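Local coordinates for protein V-type ATP synthase alpha chain (Thermoplasma volcanium, PDB 4O1S) that is an intein of the all-beta HINT fold, a compact single-chain domain carried within the alpha subunit of an archaeal V-type ATP synthase, at residues Met118-Ala123 with Ala129-Val134; Ser27-Lys32 with Ile46-Pro51; Pro11-Leu14 with Lys18-Lys21; Tyr77-Glu82 with Val108-Leu113; Gln53-Ser56 with Thr61-Arg64. All blocks are in the same frame, centred on the assembly; numbering follows the deposited sequence. Where two conformers were deposited one is given.

Contact 1: residues Met118-Ala123 with Ala129-Val134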
# COMPACT_ATOMS: atom_id res chain seq x y z
N MET A 118 -6.98 1.37 -15.88
CA MET A 118 -7.67 2.22 -14.90
C MET A 118 -7.58 1.61 -13.52
O MET A 118 -8.17 0.55 -13.26
CB MET A 118 -9.13 2.45 -15.31
CG MET A 118 -9.24 3.26 -16.57
SD MET A 118 -10.91 3.38 -17.23
CE MET A 118 -11.47 4.85 -16.40
N ILE A 119 -6.84 2.25 -12.63
CA ILE A 119 -6.65 1.64 -11.33
C ILE A 119 -7.52 2.28 -10.27
O ILE A 119 -7.90 3.44 -10.39
CB ILE A 119 -5.16 1.58 -10.90
CG1 ILE A 119 -4.58 2.97 -10.69
CG2 ILE A 119 -4.35 0.83 -11.94
CD1 ILE A 119 -3.16 2.89 -10.09
N ALA A 120 -7.84 1.50 -9.26
CA ALA A 120 -8.73 1.90 -8.19
C ALA A 120 -8.06 2.90 -7.24
O ALA A 120 -6.97 2.66 -6.71
CB ALA A 120 -9.22 0.67 -7.44
N ALA A 121 -8.74 4.02 -7.03
CA ALA A 121 -8.31 5.03 -6.11
C ALA A 121 -9.53 5.43 -5.30
O ALA A 121 -10.65 5.07 -5.65
CB ALA A 121 -7.79 6.22 -6.86
N VAL A 122 -9.33 6.17 -4.22
CA VAL A 122 -10.44 6.66 -3.43
C VAL A 122 -10.51 8.19 -3.44
O VAL A 122 -9.52 8.86 -3.16
CB VAL A 122 -10.30 6.17 -2.01
CG1 VAL A 122 -11.33 6.80 -1.12
CG2 VAL A 122 -10.43 4.68 -2.00
N ALA A 123 -11.68 8.74 -3.77
CA ALA A 123 -11.87 10.19 -3.78
C ALA A 123 -11.81 10.83 -2.37
O ALA A 123 -12.32 10.26 -1.39
CB ALA A 123 -13.20 10.51 -4.44
N ALA A 129 -15.51 5.55 -5.25
CA ALA A 129 -14.67 4.72 -6.08
C ALA A 129 -14.31 5.49 -7.31
O ALA A 129 -15.19 5.84 -8.09
CB ALA A 129 -15.39 3.44 -6.50
N THR A 130 -13.02 5.78 -7.49
CA THR A 130 -12.58 6.32 -8.75
C THR A 130 -11.55 5.42 -9.43
O THR A 130 -10.77 4.75 -8.75
CB THR A 130 -12.11 7.80 -8.63
OG1 THR A 130 -10.69 7.88 -8.66
CG2 THR A 130 -12.66 8.45 -7.38
N PHE A 131 -11.58 5.38 -10.76
CA PHE A 131 -10.60 4.62 -11.51
C PHE A 131 -9.85 5.51 -12.47
O PHE A 131 -10.41 6.10 -13.38
CB PHE A 131 -11.23 3.46 -12.24
CG PHE A 131 -11.86 2.50 -11.32
CD1 PHE A 131 -11.16 1.39 -10.89
CD2 PHE A 131 -13.15 2.73 -10.82
CE1 PHE A 131 -11.74 0.50 -10.01
CE2 PHE A 131 -13.75 1.85 -9.94
CZ PHE A 131 -13.04 0.73 -9.53
N ASP A 132 -8.55 5.55 -12.23
CA ASP A 132 -7.68 6.52 -12.85
C ASP A 132 -6.77 5.80 -13.86
O ASP A 132 -6.20 4.74 -13.55
CB ASP A 132 -6.86 7.20 -11.75
CG ASP A 132 -6.32 8.52 -12.18
OD1 ASP A 132 -6.47 8.83 -13.39
OD2 ASP A 132 -5.76 9.22 -11.29
N ARG A 133 -6.67 6.34 -15.06
CA ARG A 133 -5.84 5.73 -16.09
C ARG A 133 -4.38 5.89 -15.69
O ARG A 133 -3.95 6.98 -15.28
CB ARG A 133 -6.08 6.39 -17.45
CG ARG A 133 -7.48 6.11 -17.97
CD ARG A 133 -7.72 6.60 -19.38
NE ARG A 133 -8.85 5.88 -19.96
CZ ARG A 133 -8.73 4.73 -20.61
NH1 ARG A 133 -7.52 4.20 -20.79
NH2 ARG A 133 -9.80 4.11 -21.10
N VAL A 134 -3.61 4.80 -15.77
CA VAL A 134 -2.19 4.97 -15.57
C VAL A 134 -1.55 5.59 -16.82
O VAL A 134 -1.78 5.14 -17.96
CB VAL A 134 -1.45 3.72 -15.04
CG1 VAL A 134 -2.42 2.63 -14.65
CG2 VAL A 134 -0.36 3.23 -15.99
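Ile119 and Asp132 form one of two hydrogen-bonded pairs in this antiparallel hairpin: Ile119 N reaches Asp132 O at 2.7 Å, and Asp132 N returns a bond to Ile119 O. Ala121 and Thr130 repeat the pattern. Ala121 N meets Thr130 O at 2.8 Å, and Thr130 N returns a bond to Ala121 O. CA-H...O contacts fill the intervals, among them Phe131 CA to Ile119 O at 3.2 Å.

Apolar contacts add to the backbone pairing. On the Met118, Ala120 and Phe131 face, the Phe131 ring, with CG anti to its carbonyl carbon (chi1 -61°), brings CE1 within 3.6 Å of Ala120 CB. Met118 CG packs on Arg133 CG at 3.6 Å. The side chains of Ile119 and Val134 cross at about a right angle, with Ile119 CG2 3.8 Å from Val134 CG1; at the other end of the hairpin Ala123 CB touches Thr130 CG2.

The Asp132 carboxylate turns to Arg87 in a salt bridge and to Thr83 and Gly85. Phe131 also packs on Leu100 and Ala120 on Phe98, both of strand 96-101, while Ile119 leans on Leu165 of strand 165-168.

Contact 2: residues Ser27-Lys32 with Ile46-Pro51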
# COMPACT_ATOMS: atom_id res chain seq x y z
N SER A 27 9.75 3.21 11.60
CA SER A 27 10.93 3.53 12.37
C SER A 27 10.54 3.87 13.80
O SER A 27 11.21 3.48 14.77
CB SER A 27 11.63 4.72 11.75
OG SER A 27 12.91 4.88 12.33
N SER A 28 9.44 4.61 13.90
CA SER A 28 8.93 5.06 15.18
C SER A 28 8.44 3.88 16.02
O SER A 28 8.79 3.75 17.20
CB SER A 28 7.79 6.05 14.95
OG SER A 28 7.28 6.49 16.19
N GLU A 29 7.64 3.02 15.40
CA GLU A 29 7.09 1.86 16.07
C GLU A 29 8.20 0.89 16.48
O GLU A 29 8.10 0.19 17.48
CB GLU A 29 6.08 1.17 15.15
CG GLU A 29 4.84 2.01 14.89
CD GLU A 29 4.01 2.16 16.13
OE1 GLU A 29 4.17 1.34 17.06
OE2 GLU A 29 3.18 3.09 16.19
N ARG A 30 9.28 0.89 15.72
CA ARG A 30 10.37 -0.02 15.98
C ARG A 30 11.03 0.26 17.34
O ARG A 30 11.50 -0.66 18.00
CB ARG A 30 11.38 0.07 14.84
CG ARG A 30 12.36 -1.06 14.85
CD ARG A 30 13.34 -0.97 13.69
NE ARG A 30 14.22 -2.13 13.70
CZ ARG A 30 15.42 -2.16 14.26
NH1 ARG A 30 15.92 -1.08 14.83
NH2 ARG A 30 16.12 -3.28 14.24
N LYS A 31 11.03 1.52 17.75
CA LYS A 31 11.67 1.93 19.01
C LYS A 31 10.83 1.70 20.25
O LYS A 31 11.37 1.73 21.36
CB LYS A 31 11.94 3.43 19.00
CG LYS A 31 12.72 3.95 17.85
CD LYS A 31 13.04 5.40 18.14
CE LYS A 31 14.02 5.92 17.13
NZ LYS A 31 13.73 5.33 15.79
N LYS A 32 9.52 1.56 20.09
CA LYS A 32 8.63 1.47 21.25
C LYS A 32 8.86 0.21 22.12
O LYS A 32 8.85 -0.91 21.59
CB LYS A 32 7.18 1.56 20.78
CG LYS A 32 6.78 2.94 20.27
CD LYS A 32 5.55 2.84 19.41
CE LYS A 32 4.59 3.97 19.65
NZ LYS A 32 5.28 5.24 19.33
N ILE A 46 7.42 -5.93 13.06
CA ILE A 46 7.09 -5.36 14.34
C ILE A 46 5.67 -5.76 14.66
O ILE A 46 4.75 -5.59 13.85
CB ILE A 46 7.20 -3.83 14.39
CG1 ILE A 46 8.48 -3.33 13.72
CG2 ILE A 46 7.11 -3.35 15.84
CD1 ILE A 46 8.45 -1.83 13.52
N HIS A 47 5.51 -6.30 15.85
CA HIS A 47 4.19 -6.60 16.33
C HIS A 47 3.77 -5.47 17.28
O HIS A 47 4.43 -5.16 18.27
CB HIS A 47 4.18 -7.99 16.99
CG HIS A 47 2.83 -8.44 17.44
ND1 HIS A 47 1.67 -7.99 16.85
CD2 HIS A 47 2.46 -9.27 18.44
CE1 HIS A 47 0.64 -8.55 17.46
NE2 HIS A 47 1.09 -9.32 18.43
N LEU A 48 2.66 -4.83 16.94
CA LEU A 48 2.25 -3.62 17.63
C LEU A 48 1.39 -3.93 18.85
O LEU A 48 0.32 -4.53 18.72
CB LEU A 48 1.44 -2.74 16.66
CG LEU A 48 2.20 -1.75 15.76
CD1 LEU A 48 3.67 -2.09 15.60
CD2 LEU A 48 1.52 -1.71 14.44
N LYS A 49 1.84 -3.49 20.03
CA LYS A 49 0.99 -3.55 21.22
C LYS A 49 -0.36 -2.81 21.02
O LYS A 49 -1.41 -3.39 21.27
CB LYS A 49 1.75 -3.06 22.46
CG LYS A 49 0.87 -2.92 23.69
CD LYS A 49 0.86 -4.20 24.53
CE LYS A 49 1.85 -4.12 25.70
NZ LYS A 49 3.00 -5.11 25.60
N ASP A 50 -0.32 -1.55 20.55
CA ASP A 50 -1.53 -0.84 20.11
C ASP A 50 -1.61 -0.87 18.61
O ASP A 50 -0.76 -0.28 17.94
CB ASP A 50 -1.51 0.64 20.47
CG ASP A 50 -1.47 0.89 21.95
OD1 ASP A 50 -1.96 0.04 22.72
OD2 ASP A 50 -0.95 1.96 22.33
N PRO A 51 -2.66 -1.50 18.08
CA PRO A 51 -2.86 -1.56 16.63
C PRO A 51 -2.87 -0.16 16.02
O PRO A 51 -3.35 0.79 16.63
CB PRO A 51 -4.24 -2.19 16.49
CG PRO A 51 -4.95 -1.80 17.77
CD PRO A 51 -3.86 -1.91 18.82
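Helix 27-31 lies across strand 46-48 with short axes 8.9 Å apart at closest and N-to-C directions 77° apart, and the CA atoms of Arg30 and Ile46 are the nearest pair at 6.5 Å. Ile46 supplies the main probe. Its CG1 is anti to the carbonyl carbon (chi1 -44°) and CD1 is extended beyond it, which carries that terminal methyl to the helix backbone. CD1 sits 3.6 Å from Arg30 N and meets Arg30 CB at 3.7 Å, while the other branch, CG2, rests near Glu29 O. Only the root of the Arg30 side chain takes part, since the extended chain leads away to a salt bridge between its NE and Glu44.

Glu29 and Leu48 make the second touch, crossing at about a right angle. The glutamate bends at chi2 (-68°), folding its carboxylate back so that OE1, which has its hydrogen bond outside these two segments, comes 3.8 Å from Leu48 CD1. The same methyl approaches Glu29 CB, so leucine meets both the aliphatic root and the acidic end of one side chain. Around this, Asn35 ties the two elements together: its ND2 bonds Glu29 O, and its OD1 accepts from Lys49 N. Leu70 of strand 61-75 packs on Glu29 as well.

The chemistry across the two segments is therefore van der Waals contact of methyl groups with helix backbone, the CB atoms of Glu29 and Arg30 and a carboxylate oxygen, burying 183 Å², both sides summed. This is consistent with a largely apolar contact, while Asn35 and strand 61-75 hold the backbones.

Contact 3: residues Pro11-Leu14 with Lys18-Lys21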
# COMPACT_ATOMS: atom_id res chain seq x y z
N PRO A 11 2.88 7.21 1.54
CA PRO A 11 1.99 7.69 2.59
C PRO A 11 0.98 6.62 2.92
O PRO A 11 0.42 5.99 2.02
CB PRO A 11 1.25 8.87 1.93
CG PRO A 11 2.06 9.23 0.75
CD PRO A 11 2.64 7.93 0.28
N VAL A 12 0.75 6.42 4.21
CA VAL A 12 -0.43 5.70 4.65
C VAL A 12 -1.32 6.67 5.39
O VAL A 12 -0.84 7.70 5.85
CB VAL A 12 -0.05 4.54 5.53
CG1 VAL A 12 0.81 3.61 4.75
CG2 VAL A 12 0.71 5.03 6.71
N TYR A 13 -2.61 6.37 5.47
CA TYR A 13 -3.58 7.31 6.02
C TYR A 13 -4.14 6.80 7.34
O TYR A 13 -4.86 5.79 7.37
CB TYR A 13 -4.67 7.62 4.98
CG TYR A 13 -4.04 8.25 3.75
CD1 TYR A 13 -3.86 9.63 3.66
CD2 TYR A 13 -3.54 7.46 2.71
CE1 TYR A 13 -3.25 10.22 2.56
CE2 TYR A 13 -2.92 8.03 1.61
CZ TYR A 13 -2.78 9.41 1.54
OH TYR A 13 -2.17 10.00 0.45
N LEU A 14 -3.76 7.45 8.43
CA LEU A 14 -4.25 7.05 9.75
C LEU A 14 -5.60 7.71 10.02
O LEU A 14 -5.91 8.78 9.47
CB LEU A 14 -3.34 7.44 10.89
CG LEU A 14 -1.84 7.16 10.90
CD1 LEU A 14 -1.56 5.78 10.37
CD2 LEU A 14 -1.15 8.23 10.09
N LYS A 18 -4.10 12.10 10.30
CA LYS A 18 -2.69 12.25 9.95
C LYS A 18 -2.27 11.45 8.72
O LYS A 18 -2.88 10.45 8.35
CB LYS A 18 -1.78 11.90 11.13
CG LYS A 18 -1.28 13.13 11.90
CD LYS A 18 -2.43 14.03 12.34
CE LYS A 18 -1.98 15.10 13.33
NZ LYS A 18 -3.11 15.46 14.24
N THR A 19 -1.22 11.94 8.08
CA THR A 19 -0.63 11.24 6.97
C THR A 19 0.80 11.01 7.38
O THR A 19 1.45 11.89 7.92
CB THR A 19 -0.65 12.10 5.72
OG1 THR A 19 -1.95 12.67 5.58
CG2 THR A 19 -0.35 11.28 4.52
N ILE A 20 1.29 9.81 7.11
CA ILE A 20 2.65 9.46 7.47
C ILE A 20 3.27 8.51 6.45
O ILE A 20 2.60 7.60 5.92
CB ILE A 20 2.71 8.86 8.90
CG1 ILE A 20 4.14 8.82 9.42
CG2 ILE A 20 2.11 7.45 8.95
CD1 ILE A 20 4.22 8.31 10.83
N LYS A 21 4.54 8.75 6.14
CA LYS A 21 5.27 7.88 5.25
C LYS A 21 5.51 6.57 5.97
O LYS A 21 5.86 6.57 7.16
CB LYS A 21 6.61 8.52 4.89
CG LYS A 21 6.52 9.71 3.97
CD LYS A 21 7.90 10.21 3.66
CE LYS A 21 7.90 11.69 3.35
NZ LYS A 21 9.26 12.21 3.63
O HOH W 1 -5.79 10.41 7.47
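A short two-stranded beta hairpin pairs Val12 with Ile20 as its central hydrogen-bonded antiparallel pair, with Pro11 opposite Lys21 and Tyr13 opposite Thr19 as the non-hydrogen-bonded pairs. Val12 N bonds Ile20 O at 2.8 Å and nearly straight (171° at the hydrogen), and the return bond from Ile20 N to Val12 O is longer, 3.3 Å. Toward the turn, Leu14 N donates to Lys18 O at 3.1 Å. The latter oxygen also accepts from a water, which donates to Leu14 O at 2.6 Å and so bridges the two segments.

Val12, Leu14 and Ile20 form an apolar cluster. Ile20 CG2 touches both Leu14 CD2, at 3.5 Å, and Val12 CG2, which approach it from directions about a right angle apart; chi1 of -166° turns this branch to them. Val12 and Ile20 run side by side, whereas Leu14 comes in at a slant. On the other face Thr19 lies alongside Tyr13, its CG2 meeting the ring atom CE1 at 3.7 Å and also nearing Pro11 CB.

Tyr13 OH bonds Gly161 O, and its ring packs on Ile159 of strand 158-160. Val12 meets Phe158 of that strand, and Lys21 takes the N-cap position of helix 22-31, which follows directly.

Contact 4: residues Tyr77-Glu82 with Val108-Leu113. With SO4 (sulfate ion), chain G; SO4 (sulfate ion), chain F.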
# COMPACT_ATOMS: atom_id res chain seq x y z
N TYR A 77 13.75 -4.50 -6.94
CA TYR A 77 12.94 -3.90 -7.97
C TYR A 77 11.80 -3.11 -7.38
O TYR A 77 11.20 -3.52 -6.39
CB TYR A 77 12.36 -4.98 -8.90
CG TYR A 77 13.42 -5.76 -9.58
CD1 TYR A 77 14.07 -5.26 -10.69
CD2 TYR A 77 13.79 -7.00 -9.10
CE1 TYR A 77 15.06 -5.98 -11.32
CE2 TYR A 77 14.79 -7.73 -9.72
CZ TYR A 77 15.42 -7.22 -10.83
OH TYR A 77 16.43 -7.94 -11.45
N LEU A 78 11.50 -1.99 -8.02
CA LEU A 78 10.33 -1.21 -7.69
C LEU A 78 9.61 -0.86 -9.00
O LEU A 78 10.26 -0.58 -10.03
CB LEU A 78 10.75 0.07 -6.97
CG LEU A 78 10.37 0.34 -5.52
CD1 LEU A 78 9.88 -0.88 -4.76
CD2 LEU A 78 11.55 1.02 -4.81
N VAL A 79 8.28 -0.91 -8.97
CA VAL A 79 7.44 -0.41 -10.06
C VAL A 79 6.81 0.91 -9.64
O VAL A 79 6.10 0.98 -8.63
CB VAL A 79 6.33 -1.39 -10.37
CG1 VAL A 79 5.55 -0.94 -11.60
CG2 VAL A 79 6.91 -2.81 -10.53
N ARG A 80 7.10 1.98 -10.38
CA ARG A 80 6.59 3.30 -10.01
C ARG A 80 5.49 3.62 -10.97
O ARG A 80 5.67 3.59 -12.19
CB ARG A 80 7.69 4.35 -10.07
CG ARG A 80 9.05 3.83 -9.63
CD ARG A 80 9.85 4.94 -9.03
NE ARG A 80 11.18 4.55 -8.56
CZ ARG A 80 11.53 4.48 -7.27
NH1 ARG A 80 10.62 4.73 -6.32
NH2 ARG A 80 12.78 4.15 -6.94
N ILE A 81 4.32 3.91 -10.42
CA ILE A 81 3.11 4.11 -11.20
C ILE A 81 2.58 5.52 -11.04
O ILE A 81 2.46 6.05 -9.93
CB ILE A 81 2.02 3.16 -10.73
CG1 ILE A 81 2.52 1.72 -10.82
CG2 ILE A 81 0.74 3.36 -11.54
CD1 ILE A 81 1.78 0.78 -9.91
N GLU A 82 2.23 6.12 -12.16
CA GLU A 82 1.68 7.45 -12.14
C GLU A 82 0.42 7.50 -13.01
O GLU A 82 0.40 6.98 -14.14
CB GLU A 82 2.71 8.40 -12.68
CG GLU A 82 2.69 9.73 -12.09
CD GLU A 82 4.04 10.31 -12.24
OE1 GLU A 82 4.14 11.40 -12.84
OE2 GLU A 82 5.01 9.64 -11.80
N VAL A 108 -4.44 -7.06 -10.40
CA VAL A 108 -3.34 -7.23 -11.32
C VAL A 108 -2.02 -6.89 -10.64
O VAL A 108 -1.95 -5.97 -9.83
CB VAL A 108 -3.53 -6.40 -12.61
CG1 VAL A 108 -3.51 -4.96 -12.27
CG2 VAL A 108 -2.42 -6.68 -13.61
N MET A 109 -0.99 -7.66 -10.97
CA MET A 109 0.34 -7.41 -10.44
C MET A 109 0.91 -6.19 -11.10
O MET A 109 0.73 -5.96 -12.31
CB MET A 109 1.25 -8.61 -10.66
CG MET A 109 0.86 -9.79 -9.80
SD MET A 109 2.19 -10.99 -9.70
CE MET A 109 2.22 -11.47 -11.41
N ALA A 110 1.62 -5.42 -10.30
CA ALA A 110 2.32 -4.26 -10.79
C ALA A 110 3.11 -4.61 -12.07
O ALA A 110 3.11 -3.87 -13.07
CB ALA A 110 3.23 -3.73 -9.68
N SER A 111 3.72 -5.78 -12.07
CA SER A 111 4.48 -6.22 -13.24
C SER A 111 3.60 -6.57 -14.44
O SER A 111 4.13 -6.78 -15.51
CB SER A 111 5.37 -7.39 -12.87
OG SER A 111 4.59 -8.48 -12.44
N ASN A 112 2.28 -6.64 -14.28
CA ASN A 112 1.42 -6.91 -15.45
C ASN A 112 0.56 -5.73 -15.85
O ASN A 112 -0.08 -5.72 -16.90
CB ASN A 112 0.54 -8.14 -15.25
CG ASN A 112 1.34 -9.41 -15.16
OD1 ASN A 112 2.35 -9.57 -15.85
ND2 ASN A 112 0.92 -10.32 -14.29
N LEU A 113 0.54 -4.74 -14.97
CA LEU A 113 -0.07 -3.47 -15.29
C LEU A 113 0.43 -2.90 -16.64
O LEU A 113 1.62 -2.98 -16.98
CB LEU A 113 0.22 -2.52 -14.15
CG LEU A 113 -0.77 -1.39 -13.98
CD1 LEU A 113 -2.16 -1.98 -13.78
CD2 LEU A 113 -0.31 -0.54 -12.78
S SO4 G . -2.00 -11.15 -12.16
O1 SO4 G . -2.94 -11.21 -13.29
O2 SO4 G . -2.71 -10.94 -10.89
O3 SO4 G . -1.28 -12.43 -12.02
O4 SO4 G . -1.07 -10.04 -12.42
S SO4 F . 13.32 4.87 -2.97
O1 SO4 F . 11.89 5.06 -3.27
O2 SO4 F . 13.51 3.81 -1.98
O3 SO4 F . 14.02 4.51 -4.21
O4 SO4 F . 13.89 6.10 -2.43
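Met109 O is gripped by two backbone donors, Asn112 N at 2.6 Å and Leu113 N at 2.9 Å, and this turn presents Ala110 and Leu113 to Val79 and Ile81. The backbone angles of Ala110 and Ser111 match a type I turn, closed by the bond from Asn112 N. Within this HINT fold, the turn that follows strand 104-109 thus packs on strand 77-83 of another antiparallel sheet.

Val79 and Ile81, two residues apart on the strand, both direct their side chains to the turn. Ala110 CB lies close to the fork of Val79, 3.9 Å from CG2 and nearly as near to CB and CG1. Ile81, its CG1 anti to the carbonyl carbon (chi1 -56°), extends CD1 to Leu113 CD2 at 3.8 Å, and the two chains cross at about a right angle. All four residues are buried. Pro93, together with Ile137 and Tyr139 of strand 129-141, adds to the packing round Val79, and Leu97 of strand 96-101 touches Ile81.

Two sulfate ions, probably from the crystallisation liquor, bind away from this apolar seam. In one, O4 accepts from Met109 N at 2.8 Å. Arg80, on the strand face turned from Ala110, holds the other while its NE forms a salt bridge with Glu140: NH2 donates to sulfate O3 at 3.0 Å, and NH1 makes a weak bond to O1, which lies at the guanidinium edge, in its plane, 3.3 Å away.

Contact 5: residues Gln53-Ser56 with Thr61-Arg64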
# COMPACT_ATOMS: atom_id res chain seq x y z
N GLN A 53 -4.33 2.45 13.64
CA GLN A 53 -5.64 2.58 13.05
C GLN A 53 -5.61 3.30 11.70
O GLN A 53 -5.37 4.51 11.62
CB GLN A 53 -6.56 3.29 14.01
CG GLN A 53 -6.97 2.40 15.12
CD GLN A 53 -7.88 3.10 16.10
OE1 GLN A 53 -8.26 4.25 15.87
NE2 GLN A 53 -8.24 2.42 17.19
N ILE A 54 -5.86 2.52 10.65
CA ILE A 54 -5.77 3.00 9.29
C ILE A 54 -7.08 2.88 8.54
O ILE A 54 -8.07 2.39 9.08
CB ILE A 54 -4.77 2.18 8.50
CG1 ILE A 54 -4.73 0.76 9.05
CG2 ILE A 54 -3.41 2.82 8.55
CD1 ILE A 54 -4.50 -0.26 7.99
N TYR A 55 -7.05 3.29 7.28
CA TYR A 55 -8.24 3.24 6.44
C TYR A 55 -8.16 2.16 5.39
O TYR A 55 -7.24 2.13 4.58
CB TYR A 55 -8.43 4.57 5.74
CG TYR A 55 -8.91 5.67 6.65
CD1 TYR A 55 -10.24 5.71 7.07
CD2 TYR A 55 -8.04 6.68 7.07
CE1 TYR A 55 -10.70 6.73 7.90
CE2 TYR A 55 -8.49 7.70 7.88
CZ TYR A 55 -9.82 7.72 8.30
OH TYR A 55 -10.28 8.73 9.12
N SER A 56 -9.13 1.26 5.40
CA SER A 56 -9.22 0.21 4.40
C SER A 56 -10.35 0.56 3.47
O SER A 56 -11.06 1.53 3.69
CB SER A 56 -9.51 -1.14 5.02
OG SER A 56 -8.41 -1.58 5.79
N THR A 61 -16.91 1.62 0.09
CA THR A 61 -16.88 2.36 1.32
C THR A 61 -15.56 2.26 2.04
O THR A 61 -15.07 1.16 2.28
CB THR A 61 -17.99 1.87 2.24
OG1 THR A 61 -19.04 1.31 1.44
CG2 THR A 61 -18.50 3.03 3.06
N ILE A 62 -15.00 3.42 2.37
CA ILE A 62 -13.88 3.48 3.29
C ILE A 62 -14.30 3.00 4.68
O ILE A 62 -15.30 3.45 5.24
CB ILE A 62 -13.29 4.89 3.40
CG1 ILE A 62 -12.06 5.02 2.51
CG2 ILE A 62 -12.84 5.18 4.84
CD1 ILE A 62 -11.15 6.18 2.89
N VAL A 63 -13.53 2.09 5.24
CA VAL A 63 -13.78 1.60 6.58
C VAL A 63 -12.55 1.87 7.44
O VAL A 63 -11.49 2.24 6.94
CB VAL A 63 -14.05 0.10 6.51
CG1 VAL A 63 -15.18 -0.16 5.55
CG2 VAL A 63 -12.83 -0.60 6.01
N ARG A 64 -12.69 1.72 8.74
CA ARG A 64 -11.52 1.78 9.60
C ARG A 64 -11.00 0.36 9.79
O ARG A 64 -11.76 -0.63 9.74
CB ARG A 64 -11.86 2.41 10.95
CG ARG A 64 -11.68 3.91 10.99
CD ARG A 64 -12.76 4.62 11.83
NE ARG A 64 -12.97 6.02 11.40
CZ ARG A 64 -13.93 6.43 10.57
NH1 ARG A 64 -14.82 5.57 10.07
NH2 ARG A 64 -14.01 7.71 10.23
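Tyr55 and Arg64 lie side by side and point the same way, with ring and guanidinium planes 67° apart. Arg64 NH2 is at the ring edge, near the plane of the ring, while Tyr55 CE1 stands over one face of the guanidinium, 4.0 Å above its plane and offset toward the rim. Tyr55 OH and Arg64 NH2 are 4.0 Å apart, which makes this a contact of ring edge and guanidinium without a hydrogen bond between OH and NH2. A chi1 of -73° at Tyr55, with CG anti to the carbonyl carbon, sets the ring beside both Arg64 and Ile62.

Ile62 approaches the same ring at a slant, its CG2 meeting CD1 of Tyr55 at 3.5 Å. On the opposite face of the strands, Val63 CG2 sits 3.5 Å from Ser56 CB, where the serine hydroxyl makes weak hydrogen bonds to Ser65 and to Asn157 O.

Ser56 and Val63 are a hydrogen-bonded antiparallel pair. Ser56 N to Val63 O and Val63 N to Ser56 O both measure 3.0 Å. CA-H...O contacts flank them, including Tyr55 CA to Val63 O at 3.4 Å.

The cross-strand pairing of Tyr55 with Arg64 and Ser56 with Val63, on strands whose directions differ by 160°, is that of a beta hairpin, here joining the long strands 43-58 and 61-75 of the HINT fold.

Contacts 2 and 5 use successive parts of strand 43-58, with centres 20 Å apart, and both reach the sheet it shares with strand 61-75. Contact 3 leans on contact 5, where Leu14 CB lies 3.6 Å from Gln53 O, and helix 22-31 carries its hairpin directly on to contact 2. Contacts 1 and 4, both across the chain's centre from contact 2, meet through Ile119 CG2 and Leu113 CD1, 4.0 Å apart, and share neighbouring strands 77-83 and 129-141. Val122 CG1 to Ile62 CD1, 4.1 Å, joins contact 1 to contact 5. Contacts 1 and 2 are the farthest apart, about 31 Å between centres. Sulfate ions lie near contacts 1 and 4.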